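Local coordinates for protein DNA alpha-glucosyltransferase (Enterobacteria phage T4, PDB 1XV5) that is a phage DNA glucosyltransferase of the GT-B structural class, built from two domains that each carry a parallel beta-sheet, and is modelled here with uridine-5'-diphosphate, at residues D217-K228 against F349-F358. Residues are numbered along the deposited sequence; the frame is centred on the assembly and turned at random.
Sequences DFHEKFLKPAGK and FDENDMESTF
Phe-218 takes the rim of the Phe-349 ring on one face: CE2 of Phe-349 stands 3.5 Å from CG of Phe-218, and the planes meet at 73° in a T-shaped pair. At the edge of the Phe-218 ring, near its plane, lies the carbonyl O of Met-354, and Met-354 SD makes an oblique Met-aromatic contact, 3.9 Å from Phe-218 CD1. The Met-354 side chain is a knob in the hole formed by Asp-217, Phe-218, Lys-221 and Phe-222. A bend at chi3 (-90°) carries its methyl CE to the Asp-217/Lys-221 salt bridge, 3.5 Å from Asp-217 OD1; that oxygen receives Lys-221 NZ on its syn lone pair. Phe-222 lays a ring face over the Met-354 carbonyl, while its CE2 reaches Glu-355 CA at 3.5 Å.

One turn further along, the Phe-358 ring packs against the C-terminal end of the first helix. Phe-222 CB covers one face, Leu-223 CD2 approaches obliquely 3.7 Å from Phe-358 CE1, and Ala-226 CB packs tightly at 3.4 Å from Phe-358 CZ.

At the start of the second helix, Asp-353 is the N-cap residue, its OD2 accepting from Ser-356 N; just before it, Asp-350 OD1 accepts from Asn-352 N in an Asx turn. Gly-227, with positive phi, completes the Schellman motif that ends the first helix, Lys-228 N bonding to Leu-223 O and Gly-227 N to Lys-224 O. Segments 217-223 and 354-358 cross at -73°, joining a helix that precedes inner strand 229-233 to one that follows edge strand 347-349, on the parallel sheet of one Rossmann-like domain of a GT-B fold.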
loop_
_atom_site.group_PDB
_atom_site.type_symbol
_atom_site.label_atom_id
_atom_site.label_comp_id
_atom_site.label_asym_id
_atom_site.label_seq_id
_atom_site.Cartn_x
_atom_site.Cartn_y
_atom_site.Cartn_z
ATOM N N ASP A 217 4.330 22.128 -2.769
ATOM C CA ASP A 217 3.606 23.281 -3.294
ATOM C C ASP A 217 2.656 23.841 -2.237
ATOM O O ASP A 217 2.604 25.052 -2.013
ATOM C CB ASP A 217 2.813 22.869 -4.538
ATOM C CG ASP A 217 2.327 24.060 -5.352
ATOM O OD1 ASP A 217 1.228 23.972 -5.938
ATOM O OD2 ASP A 217 3.049 25.074 -5.424
ATOM N N PHE A 218 1.914 22.954 -1.583
ATOM C CA PHE A 218 0.966 23.375 -0.557
ATOM C C PHE A 218 1.689 24.018 0.623
ATOM O O PHE A 218 1.191 24.968 1.219
ATOM C CB PHE A 218 0.133 22.180 -0.077
ATOM C CG PHE A 218 -1.061 22.566 0.761
ATOM C CD1 PHE A 218 -2.014 23.457 0.274
ATOM C CD2 PHE A 218 -1.249 22.011 2.023
ATOM C CE1 PHE A 218 -3.141 23.788 1.034
ATOM C CE2 PHE A 218 -2.367 22.333 2.789
ATOM C CZ PHE A 218 -3.316 23.222 2.296
ATOM N N HIS A 219 2.865 23.500 0.965
ATOM C CA HIS A 219 3.620 24.070 2.071
ATOM C C HIS A 219 4.067 25.484 1.710
ATOM O O HIS A 219 3.913 26.420 2.493
ATOM C CB HIS A 219 4.856 23.231 2.381
ATOM C CG HIS A 219 5.622 23.719 3.570
ATOM N ND1 HIS A 219 6.970 24.006 3.526
ATOM C CD2 HIS A 219 5.224 23.978 4.838
ATOM C CE1 HIS A 219 7.369 24.422 4.715
ATOM N NE2 HIS A 219 6.328 24.413 5.529
ATOM N N GLU A 220 4.626 25.629 0.516
ATOM C CA GLU A 220 5.107 26.930 0.060
ATOM C C GLU A 220 4.008 27.982 -0.052
ATOM O O GLU A 220 4.181 29.120 0.391
ATOM C CB GLU A 220 5.807 26.782 -1.294
ATOM C CG GLU A 220 6.259 28.099 -1.913
ATOM C CD GLU A 220 6.973 27.904 -3.239
ATOM O OE1 GLU A 220 8.080 27.325 -3.240
ATOM O OE2 GLU A 220 6.425 28.326 -4.280
ATOM N N LYS A 221 2.878 27.597 -0.635
ATOM C CA LYS A 221 1.770 28.525 -0.845
ATOM C C LYS A 221 0.879 28.830 0.349
ATOM O O LYS A 221 0.408 29.960 0.492
ATOM C CB LYS A 221 0.890 28.030 -1.994
ATOM C CG LYS A 221 1.576 28.024 -3.347
ATOM C CD LYS A 221 0.652 27.490 -4.427
ATOM C CE LYS A 221 1.333 27.504 -5.790
ATOM N NZ LYS A 221 0.467 26.876 -6.822
ATOM N N PHE A 222 0.640 27.840 1.205
ATOM C CA PHE A 222 -0.239 28.059 2.343
ATOM C C PHE A 222 0.271 27.736 3.740
ATOM O O PHE A 222 0.155 28.559 4.643
ATOM C CB PHE A 222 -1.560 27.317 2.122
ATOM C CG PHE A 222 -2.352 27.832 0.956
ATOM C CD1 PHE A 222 -2.095 27.376 -0.330
ATOM C CD2 PHE A 222 -3.330 28.804 1.142
ATOM C CE1 PHE A 222 -2.800 27.881 -1.419
ATOM C CE2 PHE A 222 -4.043 29.318 0.059
ATOM C CZ PHE A 222 -3.776 28.855 -1.223
ATOM N N LEU A 223 0.817 26.541 3.930
ATOM C CA LEU A 223 1.287 26.146 5.252
ATOM C C LEU A 223 2.435 26.988 5.813
ATOM O O LEU A 223 2.344 27.490 6.933
ATOM C CB LEU A 223 1.677 24.663 5.248
ATOM C CG LEU A 223 0.557 23.698 4.837
ATOM C CD1 LEU A 223 1.091 22.273 4.824
ATOM C CD2 LEU A 223 -0.622 23.816 5.795
ATOM N N LYS A 224 3.504 27.160 5.047
ATOM C CA LYS A 224 4.633 27.937 5.548
ATOM C C LYS A 224 4.268 29.389 5.863
ATOM O O LYS A 224 4.634 29.908 6.918
ATOM C CB LYS A 224 5.802 27.898 4.563
ATOM C CG LYS A 224 7.122 28.340 5.185
ATOM C CD LYS A 224 8.255 28.330 4.172
ATOM C CE LYS A 224 9.570 28.691 4.835
ATOM N NZ LYS A 224 10.699 28.737 3.863
ATOM N N PRO A 225 3.543 30.065 4.955
ATOM C CA PRO A 225 3.162 31.461 5.203
ATOM C C PRO A 225 2.278 31.622 6.435
ATOM O O PRO A 225 2.292 32.664 7.088
ATOM C CB PRO A 225 2.425 31.853 3.924
ATOM C CG PRO A 225 3.063 30.986 2.883
ATOM C CD PRO A 225 3.165 29.658 3.591
ATOM N N ALA A 226 1.515 30.579 6.751
ATOM C CA ALA A 226 0.610 30.604 7.894
ATOM C C ALA A 226 1.286 30.221 9.209
ATOM O O ALA A 226 0.638 30.185 10.256
ATOM C CB ALA A 226 -0.583 29.683 7.625
ATOM N N GLY A 227 2.582 29.928 9.153
ATOM C CA GLY A 227 3.311 29.564 10.357
ATOM C C GLY A 227 3.206 28.099 10.733
ATOM O O GLY A 227 3.550 27.710 11.853
ATOM N N LYS A 228 2.740 27.280 9.795
ATOM C CA LYS A 228 2.590 25.848 10.039
ATOM C C LYS A 228 3.862 25.099 9.659
ATOM O O LYS A 228 4.749 25.650 9.003
ATOM C CB LYS A 228 1.415 25.301 9.229
ATOM C CG LYS A 228 0.138 26.112 9.352
ATOM C CD LYS A 228 -0.399 26.107 10.768
ATOM C CE LYS A 228 -1.709 26.877 10.849
ATOM N NZ LYS A 228 -2.340 26.750 12.194
ATOM N N PHE A 349 -8.163 17.330 -0.684
ATOM C CA PHE A 349 -7.198 18.275 -1.228
ATOM C C PHE A 349 -7.544 18.606 -2.674
ATOM O O PHE A 349 -7.577 17.723 -3.526
ATOM C CB PHE A 349 -5.805 17.653 -1.144
ATOM C CG PHE A 349 -4.687 18.594 -1.490
ATOM C CD1 PHE A 349 -4.388 18.887 -2.818
ATOM C CD2 PHE A 349 -3.923 19.173 -0.485
ATOM C CE1 PHE A 349 -3.334 19.745 -3.141
ATOM C CE2 PHE A 349 -2.868 20.033 -0.793
ATOM C CZ PHE A 349 -2.574 20.318 -2.127
ATOM N N ASP A 350 -7.788 19.885 -2.943
ATOM C CA ASP A 350 -8.155 20.332 -4.285
ATOM C C ASP A 350 -7.059 21.220 -4.858
ATOM O O ASP A 350 -6.908 22.372 -4.446
ATOM C CB ASP A 350 -9.466 21.120 -4.227
ATOM C CG ASP A 350 -10.047 21.386 -5.600
ATOM O OD1 ASP A 350 -9.289 21.318 -6.589
ATOM O OD2 ASP A 350 -11.259 21.672 -5.687
ATOM N N GLU A 351 -6.303 20.694 -5.816
ATOM C CA GLU A 351 -5.215 21.460 -6.413
ATOM C C GLU A 351 -5.715 22.720 -7.119
ATOM O O GLU A 351 -4.955 23.667 -7.317
ATOM C CB GLU A 351 -4.431 20.597 -7.405
ATOM C CG GLU A 351 -5.108 20.417 -8.751
ATOM C CD GLU A 351 -4.234 19.665 -9.741
ATOM O OE1 GLU A 351 -3.018 19.950 -9.793
ATOM O OE2 GLU A 351 -4.763 18.799 -10.468
ATOM N N ASN A 352 -6.989 22.726 -7.496
ATOM C CA ASN A 352 -7.576 23.877 -8.179
ATOM C C ASN A 352 -8.169 24.891 -7.210
ATOM O O ASN A 352 -8.632 25.958 -7.618
ATOM C CB ASN A 352 -8.640 23.409 -9.168
ATOM C CG ASN A 352 -8.042 22.753 -10.396
ATOM O OD1 ASN A 352 -8.697 21.961 -11.072
ATOM N ND2 ASN A 352 -6.791 23.090 -10.699
ATOM N N ASP A 353 -8.163 24.551 -5.926
ATOM C CA ASP A 353 -8.676 25.447 -4.902
ATOM C C ASP A 353 -8.044 25.089 -3.563
ATOM O O ASP A 353 -8.730 24.700 -2.615
ATOM C CB ASP A 353 -10.201 25.353 -4.806
ATOM C CG ASP A 353 -10.799 26.472 -3.968
ATOM O OD1 ASP A 353 -12.037 26.507 -3.815
ATOM O OD2 ASP A 353 -10.033 27.318 -3.463
ATOM N N MET A 354 -6.723 25.210 -3.496
ATOM C CA MET A 354 -6.012 24.898 -2.269
ATOM C C MET A 354 -6.403 25.867 -1.159
ATOM O O MET A 354 -6.285 25.550 0.026
ATOM C CB MET A 354 -4.503 24.940 -2.512
ATOM C CG MET A 354 -4.005 23.787 -3.378
ATOM S SD MET A 354 -2.223 23.774 -3.596
ATOM C CE MET A 354 -2.064 24.792 -5.067
ATOM N N GLU A 355 -6.876 27.048 -1.542
ATOM C CA GLU A 355 -7.287 28.029 -0.552
ATOM C C GLU A 355 -8.433 27.441 0.264
ATOM O O GLU A 355 -8.440 27.522 1.490
ATOM C CB GLU A 355 -7.740 29.328 -1.228
ATOM C CG GLU A 355 -8.121 30.415 -0.239
ATOM C CD GLU A 355 -8.502 31.718 -0.911
ATOM O OE1 GLU A 355 -8.857 32.675 -0.191
ATOM O OE2 GLU A 355 -8.445 31.790 -2.157
ATOM N N SER A 356 -9.395 26.839 -0.426
ATOM C CA SER A 356 -10.540 26.230 0.239
ATOM C C SER A 356 -10.071 25.079 1.124
ATOM O O SER A 356 -10.590 24.875 2.220
ATOM C CB SER A 356 -11.540 25.714 -0.798
ATOM O OG SER A 356 -12.637 25.079 -0.169
ATOM N N THR A 357 -9.092 24.326 0.635
ATOM C CA THR A 357 -8.553 23.205 1.392
ATOM C C THR A 357 -7.925 23.700 2.692
ATOM O O THR A 357 -8.188 23.160 3.763
ATOM C CB THR A 357 -7.480 22.454 0.579
ATOM O OG1 THR A 357 -8.076 21.906 -0.603
ATOM C CG2 THR A 357 -6.869 21.330 1.405
ATOM N N PHE A 358 -7.100 24.736 2.604
ATOM C CA PHE A 358 -6.460 25.249 3.806
ATOM C C PHE A 358 -7.469 25.892 4.756
ATOM O O PHE A 358 -7.297 25.848 5.970
ATOM C CB PHE A 358 -5.362 26.251 3.452
ATOM C CG PHE A 358 -4.571 26.707 4.639
ATOM C CD1 PHE A 358 -4.000 25.774 5.503
ATOM C CD2 PHE A 358 -4.411 28.063 4.911
ATOM C CE1 PHE A 358 -3.282 26.181 6.620
ATOM C CE2 PHE A 358 -3.694 28.485 6.026
ATOM C CZ PHE A 358 -3.129 27.541 6.883
#